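Local coordinates for fiber protein (PDB 5FJL) that serves as the trimeric head domain of the adenovirus fibre, a capsid protein that probably attaches the virus to a receptor on the host cell, at residues N81-F86 with Y160-T165; G68-R73 with V164-F169. All blocks are in the same frame, centred on the assembly; numbering follows the deposited sequence.

Contact 1: residues N81-F86 with Y160-T165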
ATOM      1  N   ASN A  81       3.385  19.884   4.262  1.00 24.83           N
ATOM      2  CA  ASN A  81       2.331  18.991   4.663  1.00 24.33           C
ATOM      3  C   ASN A  81       1.690  19.338   5.990  1.00 22.79           C
ATOM      4  O   ASN A  81       2.289  20.004   6.822  1.00 25.94           O
ATOM      5  CB  ASN A  81       2.852  17.553   4.700  1.00 24.39           C
ATOM      6  CG  ASN A  81       3.613  17.253   5.945  1.00 26.30           C
ATOM      7  OD1 ASN A  81       4.666  17.868   6.194  1.00 30.83           O
ATOM      8  ND2 ASN A  81       3.096  16.325   6.771  1.00 26.93           N
ATOM      9  N   THR A  82       0.461  18.892   6.119  1.00 22.88           N
ATOM     10  CA  THR A  82      -0.284  18.960   7.347  1.00 23.84           C
ATOM     11  C   THR A  82      -0.609  17.507   7.692  1.00 21.94           C
ATOM     12  O   THR A  82      -1.375  16.860   6.958  1.00 23.60           O
ATOM     13  CB  THR A  82      -1.586  19.719   7.146  1.00 28.19           C
ATOM     14  OG1 THR A  82      -1.271  21.065   6.747  1.00 31.16           O
ATOM     15  CG2 THR A  82      -2.433  19.732   8.423  1.00 29.71           C
ATOM     16  N   PRO A  83      -0.014  16.994   8.782  1.00 21.48           N
ATOM     17  CA  PRO A  83      -0.327  15.597   9.132  1.00 20.09           C
ATOM     18  C   PRO A  83      -1.584  15.464   9.926  1.00 19.83           C
ATOM     19  O   PRO A  83      -2.091  16.461  10.470  1.00 21.66           O
ATOM     20  CB  PRO A  83       0.863  15.203   9.983  1.00 21.30           C
ATOM     21  CG  PRO A  83       1.153  16.438  10.730  1.00 23.05           C
ATOM     22  CD  PRO A  83       0.993  17.538   9.703  1.00 22.29           C
ATOM     23  N   LEU A  84      -2.115  14.257  10.020  1.00 17.79           N
ATOM     24  CA  LEU A  84      -3.109  13.957  11.006  1.00 18.46           C
ATOM     25  C   LEU A  84      -2.371  13.426  12.238  1.00 17.58           C
ATOM     26  O   LEU A  84      -1.692  12.390  12.159  1.00 17.89           O
ATOM     27  CB  LEU A  84      -4.077  12.910  10.467  1.00 23.20           C
ATOM     28  CG  LEU A  84      -5.342  12.690  11.227  1.00 28.88           C
ATOM     29  CD1 LEU A  84      -6.170  13.980  11.252  1.00 32.75           C
ATOM     30  CD2 LEU A  84      -6.092  11.587  10.484  1.00 30.32           C
ATOM     31  N   THR A  85      -2.511  14.106  13.371  1.00 17.04           N
ATOM     32  CA  THR A  85      -1.691  13.838  14.546  1.00 17.19           C
ATOM     33  C   THR A  85      -2.507  13.222  15.666  1.00 18.12           C
ATOM     34  O   THR A  85      -3.587  13.706  16.036  1.00 19.41           O
ATOM     35  CB  THR A  85      -1.030  15.139  15.027  1.00 18.83           C
ATOM     36  OG1 THR A  85      -0.155  15.612  13.989  1.00 19.08           O
ATOM     37  CG2 THR A  85      -0.244  14.965  16.329  1.00 19.42           C
ATOM     38  N   PHE A  86      -1.975  12.127  16.185  1.00 16.35           N
ATOM     39  CA  PHE A  86      -2.502  11.452  17.371  1.00 16.21           C
ATOM     40  C   PHE A  86      -1.496  11.588  18.501  1.00 16.71           C
ATOM     41  O   PHE A  86      -0.278  11.558  18.273  1.00 18.26           O
ATOM     42  CB  PHE A  86      -2.751   9.969  17.098  1.00 16.01           C
ATOM     43  CG  PHE A  86      -3.807   9.726  16.069  1.00 16.58           C
ATOM     44  CD1 PHE A  86      -3.544   9.857  14.715  1.00 18.39           C
ATOM     45  CD2 PHE A  86      -5.111   9.470  16.446  1.00 16.25           C
ATOM     46  CE1 PHE A  86      -4.541   9.695  13.768  1.00 19.43           C
ATOM     47  CE2 PHE A  86      -6.112   9.271  15.510  1.00 18.98           C
ATOM     48  CZ  PHE A  86      -5.843   9.384  14.171  1.00 18.97           C
ATOM     49  N   TYR A 160       3.804  11.176  19.988  1.00 14.86           N
ATOM     50  CA  TYR A 160       2.923  11.486  18.881  1.00 15.71           C
ATOM     51  C   TYR A 160       3.046  10.453  17.780  1.00 15.16           C
ATOM     52  O   TYR A 160       4.135   9.918  17.584  1.00 15.43           O
ATOM     53  CB  TYR A 160       3.196  12.883  18.270  1.00 16.15           C
ATOM     54  CG  TYR A 160       2.984  13.969  19.284  1.00 15.90           C
ATOM     55  CD1 TYR A 160       1.713  14.494  19.482  1.00 16.68           C
ATOM     56  CD2 TYR A 160       4.019  14.403  20.068  1.00 16.53           C
ATOM     57  CE1 TYR A 160       1.497  15.454  20.463  1.00 17.78           C
ATOM     58  CE2 TYR A 160       3.824  15.357  21.045  1.00 16.97           C
ATOM     59  CZ  TYR A 160       2.560  15.874  21.227  1.00 17.69           C
ATOM     60  OH  TYR A 160       2.328  16.833  22.232  1.00 20.21           O
ATOM     61  N   MET A 161       1.935  10.258  17.073  1.00 15.30           N
ATOM     62  CA  MET A 161       1.981   9.611  15.747  1.00 14.43           C
ATOM     63  C   MET A 161       1.438  10.583  14.753  1.00 14.85           C
ATOM     64  O   MET A 161       0.276  10.976  14.884  1.00 16.39           O
ATOM     65  CB  MET A 161       1.154   8.327  15.716  1.00 15.29           C
ATOM     66  CG  MET A 161       1.143   7.649  14.346  1.00 15.42           C
ATOM     67  SD  MET A 161       0.058   6.203  14.190  1.00 16.63           S
ATOM     68  CE  MET A 161      -1.517   6.988  14.098  1.00 17.69           C
ATOM     69  N   HIS A 162       2.223  10.893  13.737  1.00 14.25           N
ATOM     70  CA  HIS A 162       1.769  11.746  12.651  1.00 14.99           C
ATOM     71  C   HIS A 162       1.502  10.894  11.420  1.00 15.60           C
ATOM     72  O   HIS A 162       2.420  10.229  10.962  1.00 16.60           O
ATOM     73  CB  HIS A 162       2.810  12.810  12.307  1.00 16.24           C
ATOM     74  CG  HIS A 162       3.223  13.669  13.469  1.00 16.60           C
ATOM     75  ND1 HIS A 162       2.355  14.559  14.060  1.00 18.96           N
ATOM     76  CD2 HIS A 162       4.394  13.773  14.139  1.00 19.06           C
ATOM     77  CE1 HIS A 162       2.995  15.196  15.034  1.00 19.15           C
ATOM     78  NE2 HIS A 162       4.220  14.734  15.112  1.00 19.44           N
ATOM     79  N   ILE A 163       0.295  10.923  10.901  1.00 15.42           N
ATOM     80  CA  ILE A 163       0.003  10.311   9.592  1.00 15.55           C
ATOM     81  C   ILE A 163       0.315  11.353   8.526  1.00 15.95           C
ATOM     82  O   ILE A 163      -0.361  12.380   8.450  1.00 17.68           O
ATOM     83  CB  ILE A 163      -1.464   9.842   9.465  1.00 16.59           C
ATOM     84  CG1 ILE A 163      -1.860   8.911  10.626  1.00 17.66           C
ATOM     85  CG2 ILE A 163      -1.713   9.253   8.084  1.00 17.50           C
ATOM     86  CD1 ILE A 163      -3.265   8.397  10.561  1.00 19.58           C
ATOM     87  N   VAL A 164       1.320  11.095   7.719  1.00 16.10           N
ATOM     88  CA  VAL A 164       1.747  12.003   6.677  1.00 16.78           C
ATOM     89  C   VAL A 164       0.887  11.836   5.425  1.00 18.31           C
ATOM     90  O   VAL A 164       0.361  12.801   4.880  1.00 19.62           O
ATOM     91  CB  VAL A 164       3.217  11.796   6.338  1.00 17.78           C
ATOM     92  CG1 VAL A 164       3.625  12.701   5.164  1.00 18.70           C
ATOM     93  CG2 VAL A 164       4.092  12.042   7.564  1.00 19.52           C
ATOM     94  N   THR A 165       0.721  10.596   5.006  1.00 18.32           N
ATOM     95  CA  THR A 165      -0.172  10.309   3.870  1.00 20.24           C
ATOM     96  C   THR A 165      -0.620   8.840   3.993  1.00 16.52           C
ATOM     97  O   THR A 165       0.042   8.035   4.628  1.00 17.96           O
ATOM     98  CB  THR A 165       0.491  10.715   2.548  1.00 24.28           C
ATOM     99  OG1 THR A 165      -0.520  10.949   1.530  1.00 25.27           O
ATOM    100  CG2 THR A 165       1.474   9.699   2.204  1.00 23.66           C
TER
HETATM  101  O   HOH W   1       0.790  15.291   5.693  1.00 22.91           O
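Thr85 and His162 face each other at an antiparallel non-hydrogen-bonded pair, where their side chains add a bond of their own between the strands; the backbone of His162 bonds instead to Ile120. With CG beside its own backbone N (chi1 -56°), His162 runs alongside the threonine and offers ND1 in the plane of its ring; Thr85 OG1 meets it at 2.7 Å, a hydrogen bond in which either atom may donate. The backbone pairs on both sides satisfy each other in full. Leu84 N reaches Ile163 O at 3.0 Å on a lone pair in the carbonyl plane, and Ile163 N returns to Leu84 O. Phe86 N points almost straight at Met161 O (2.8 Å, 178° at the hydrogen), while Met161 N gives the reverse bond to Phe86 O. On the face carrying Leu84, Met161 bends at chi3 (75°) and brings CE to Phe86 CD1 at 3.6 Å; Ile163 CD1 meets the same ring at CE1, 3.7 Å away. Beyond Pro83 the direct ladder stops and water takes over: one molecule accepts from Asn81 ND2 (2.7 Å), donates to Val164 O (2.7 Å) and gives a weak bond to Thr82 O. On the other side of strand 160-171, Leu118 faces both Val164 and Thr165, a classic beta bulge. The whole is an antiparallel pairing of strands within the all-beta fold of the fibre head.

Contact 2: residues G68-R73 with V164-F169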
ATOM      1  N   GLY A  68     -10.109  13.654   6.402  1.00 22.37           N
ATOM      2  CA  GLY A  68     -10.026  15.070   6.080  1.00 25.24           C
ATOM      3  C   GLY A  68      -8.938  15.803   6.791  1.00 27.33           C
ATOM      4  O   GLY A  68      -8.332  15.296   7.726  1.00 28.57           O
ATOM      5  N   ASN A  69      -8.680  17.035   6.332  1.00 31.27           N
ATOM      6  CA  ASN A  69      -7.921  18.038   7.133  1.00 37.18           C
ATOM      7  C   ASN A  69      -6.438  17.749   7.286  1.00 33.48           C
ATOM      8  O   ASN A  69      -5.824  18.088   8.290  1.00 38.22           O
ATOM      9  CB  ASN A  69      -8.521  18.233   8.536  1.00 40.76           C
ATOM     10  CG  ASN A  69      -9.997  18.514   8.493  1.00 46.78           C
ATOM     11  OD1 ASN A  69     -10.798  17.735   9.004  1.00 48.15           O
ATOM     12  ND2 ASN A  69     -10.370  19.611   7.840  1.00 52.31           N
ATOM     13  N   TYR A  70      -5.872  17.112   6.277  1.00 33.44           N
ATOM     14  CA  TYR A  70      -4.458  16.792   6.299  1.00 32.67           C
ATOM     15  C   TYR A  70      -4.032  16.520   4.867  1.00 31.70           C
ATOM     16  O   TYR A  70      -4.881  16.342   4.000  1.00 34.32           O
ATOM     17  CB  TYR A  70      -4.213  15.554   7.200  1.00 34.57           C
ATOM     18  CG  TYR A  70      -4.324  14.296   6.442  1.00 30.30           C
ATOM     19  CD1 TYR A  70      -5.548  13.805   6.056  1.00 31.03           C
ATOM     20  CD2 TYR A  70      -3.195  13.625   6.028  1.00 30.45           C
ATOM     21  CE1 TYR A  70      -5.658  12.669   5.274  1.00 35.60           C
ATOM     22  CE2 TYR A  70      -3.294  12.470   5.272  1.00 35.07           C
ATOM     23  CZ  TYR A  70      -4.538  12.021   4.879  1.00 33.31           C
ATOM     24  OH  TYR A  70      -4.688  10.889   4.126  1.00 41.44           O
ATOM     25  N   GLY A  71      -2.724  16.486   4.637  1.00 30.91           N
ATOM     26  CA  GLY A  71      -2.136  15.969   3.399  1.00 29.59           C
ATOM     27  C   GLY A  71      -0.920  16.756   2.925  1.00 28.75           C
ATOM     28  O   GLY A  71      -0.490  17.708   3.585  1.00 25.02           O
ATOM     29  N   LEU A  72      -0.383  16.307   1.775  1.00 27.98           N
ATOM     30  CA  LEU A  72       0.750  16.931   1.086  1.00 26.19           C
ATOM     31  C   LEU A  72       0.328  18.016   0.087  1.00 25.60           C
ATOM     32  O   LEU A  72      -0.709  17.915  -0.540  1.00 26.53           O
ATOM     33  CB  LEU A  72       1.564  15.872   0.325  1.00 26.23           C
ATOM     34  CG  LEU A  72       2.162  14.642   1.031  1.00 29.46           C
ATOM     35  CD1 LEU A  72       2.914  13.752   0.050  1.00 30.66           C
ATOM     36  CD2 LEU A  72       3.085  15.098   2.142  1.00 30.59           C
ATOM     37  N   ARG A  73       1.189  19.024  -0.071  1.00 24.53           N
ATOM     38  CA  ARG A  73       1.026  20.032  -1.124  1.00 24.62           C
ATOM     39  C   ARG A  73       2.387  20.451  -1.613  1.00 22.28           C
ATOM     40  O   ARG A  73       3.378  20.388  -0.881  1.00 24.22           O
ATOM     41  CB  ARG A  73       0.238  21.244  -0.609  1.00 29.09           C
ATOM     42  CG  ARG A  73       0.757  21.813   0.683  1.00 33.65           C
ATOM     43  CD  ARG A  73      -0.195  22.828   1.363  1.00 39.80           C
ATOM     44  NE  ARG A  73       0.443  23.378   2.576  1.00 42.44           N
ATOM     45  CZ  ARG A  73       0.439  22.816   3.793  1.00 42.29           C
ATOM     46  NH1 ARG A  73      -0.218  21.688   4.032  1.00 35.72           N
ATOM     47  NH2 ARG A  73       1.084  23.411   4.796  1.00 48.05           N
ATOM     48  N   VAL A 164       1.320  11.095   7.719  1.00 16.10           N
ATOM     49  CA  VAL A 164       1.747  12.003   6.677  1.00 16.78           C
ATOM     50  C   VAL A 164       0.887  11.836   5.425  1.00 18.31           C
ATOM     51  O   VAL A 164       0.361  12.801   4.880  1.00 19.62           O
ATOM     52  CB  VAL A 164       3.217  11.796   6.338  1.00 17.78           C
ATOM     53  CG1 VAL A 164       3.625  12.701   5.164  1.00 18.70           C
ATOM     54  CG2 VAL A 164       4.092  12.042   7.564  1.00 19.52           C
ATOM     55  N   THR A 165       0.721  10.596   5.006  1.00 18.32           N
ATOM     56  CA  THR A 165      -0.172  10.309   3.870  1.00 20.24           C
ATOM     57  C   THR A 165      -0.620   8.840   3.993  1.00 16.52           C
ATOM     58  O   THR A 165       0.042   8.035   4.628  1.00 17.96           O
ATOM     59  CB  THR A 165       0.491  10.715   2.548  1.00 24.28           C
ATOM     60  OG1 THR A 165      -0.520  10.949   1.530  1.00 25.27           O
ATOM     61  CG2 THR A 165       1.474   9.699   2.204  1.00 23.66           C
ATOM     62  N   VAL A 166      -1.827   8.581   3.486  1.00 15.98           N
ATOM     63  CA  VAL A 166      -2.407   7.227   3.563  1.00 15.86           C
ATOM     64  C   VAL A 166      -3.229   6.980   2.302  1.00 14.82           C
ATOM     65  O   VAL A 166      -3.912   7.853   1.774  1.00 15.59           O
ATOM     66  CB  VAL A 166      -3.204   7.012   4.878  1.00 17.45           C
ATOM     67  CG1 VAL A 166      -4.279   8.055   5.063  1.00 20.41           C
ATOM     68  CG2 VAL A 166      -3.774   5.615   4.978  1.00 16.87           C
ATOM     69  N   HIS A 167      -3.135   5.764   1.792  1.00 14.20           N
ATOM     70  CA  HIS A 167      -3.948   5.372   0.638  1.00 14.06           C
ATOM     71  C   HIS A 167      -5.425   5.341   1.076  1.00 14.34           C
ATOM     72  O   HIS A 167      -5.721   4.975   2.216  1.00 14.47           O
ATOM     73  CB  HIS A 167      -3.512   3.992   0.121  1.00 14.26           C
ATOM     74  CG  HIS A 167      -4.152   3.600  -1.174  1.00 14.87           C
ATOM     75  ND1 HIS A 167      -3.760   4.122  -2.387  1.00 15.13           N
ATOM     76  CD2 HIS A 167      -5.204   2.801  -1.440  1.00 16.03           C
ATOM     77  CE1 HIS A 167      -4.527   3.645  -3.345  1.00 16.48           C
ATOM     78  NE2 HIS A 167      -5.404   2.823  -2.797  1.00 15.71           N
ATOM     79  N   PRO A 168      -6.362   5.682   0.181  1.00 14.78           N
ATOM     80  CA  PRO A 168      -7.752   5.688   0.600  1.00 15.25           C
ATOM     81  C   PRO A 168      -8.207   4.337   1.157  1.00 15.01           C
ATOM     82  O   PRO A 168      -7.697   3.277   0.789  1.00 15.09           O
ATOM     83  CB  PRO A 168      -8.492   6.029  -0.698  1.00 16.56           C
ATOM     84  CG  PRO A 168      -7.524   6.885  -1.441  1.00 16.57           C
ATOM     85  CD  PRO A 168      -6.194   6.216  -1.180  1.00 15.75           C
ATOM     86  N   PHE A 169      -9.218   4.380   2.021  1.00 15.66           N
ATOM     87  CA  PHE A 169      -9.733   3.182   2.652  1.00 16.05           C
ATOM     88  C   PHE A 169     -10.875   2.558   1.860  1.00 17.48           C
ATOM     89  O   PHE A 169     -11.835   3.270   1.541  1.00 19.85           O
ATOM     90  CB  PHE A 169     -10.194   3.470   4.080  1.00 16.65           C
ATOM     91  CG  PHE A 169      -9.111   3.891   5.002  1.00 16.23           C
ATOM     92  CD1 PHE A 169      -8.347   2.943   5.659  1.00 17.43           C
ATOM     93  CD2 PHE A 169      -8.788   5.222   5.171  1.00 18.38           C
ATOM     94  CE1 PHE A 169      -7.342   3.303   6.516  1.00 16.73           C
ATOM     95  CE2 PHE A 169      -7.732   5.619   6.006  1.00 18.49           C
ATOM     96  CZ  PHE A 169      -7.001   4.633   6.688  1.00 17.51           C
TER
HETATM   97  O   HOH W   2      -2.996  11.080   2.235  1.00 38.75           O
HETATM   98  O   HOH W   3      -1.060  13.418   0.679  1.00 36.80           O
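Tyr70 reaches across to Val166, and the two side chains meet at about a right angle. The packing rests on Tyr70 CZ, 4.0 Å from Val166 CG1; Tyr70 OH comes within 3.0 Å of the same methyl, shorter than a comfortable contact, and that exact distance is doubtful. With chi1 at 89°, Tyr70 CG sits between the backbone N and the carbonyl carbon, which brings the ring edge-on to strand 160-171. One edge of the ring then lies along the backbone, with CE2 3.7 Å from Val164 O, in the ring plane, and also close to Thr165 CA. Leu72 adds a lighter apolar touch, CD2 to Val164 CG1 at 3.9 Å. The touching parts run 97° apart and do not pair as strands.

On the polar side the segments are bridged by two waters instead of direct hydrogen bonds. One molecule lies 2.5 Å from Tyr70 OH, a short distance that is probably not exact, binds Thr165 OG1 and accepts a hydrogen bond from Val166 N. A second lies 2.7 Å from Thr165 OG1 and accepts a longer bond from Leu72 N at 3.2 Å. Gln135 of a second subunit also makes a weak hydrogen bond to Thr165 OG1. Leu72 packs on that glutamine, so the watery side adjoins the trimer interface. The chemistry is therefore divided: direct contact is van der Waals packing of ring, methyl and backbone, whereas the hydrogen bonds linking the segments run by way of the two waters, both bound to Thr165 OG1.

From the N terminus the chain first meets 68-73, then turns through the hairpin of strands 71-75 and 78-87 to 81-86, and much later returns along strand 160-171. Contact 1 closes the shorter excursion, with 73 residues between its segments, and contact 2 the longer one, with 90; the two run concentrically until they overlap at Val164 and Thr165. Thr82 O probably bonds to Gly71 N, and Thr82 OG1 to Arg73 NH1, joining the two first segments directly. Together the contacts fix both legs of the hairpin base to one strand, where contact 1 continues the sheet; both reach the second subunit, contact 2 with more residues.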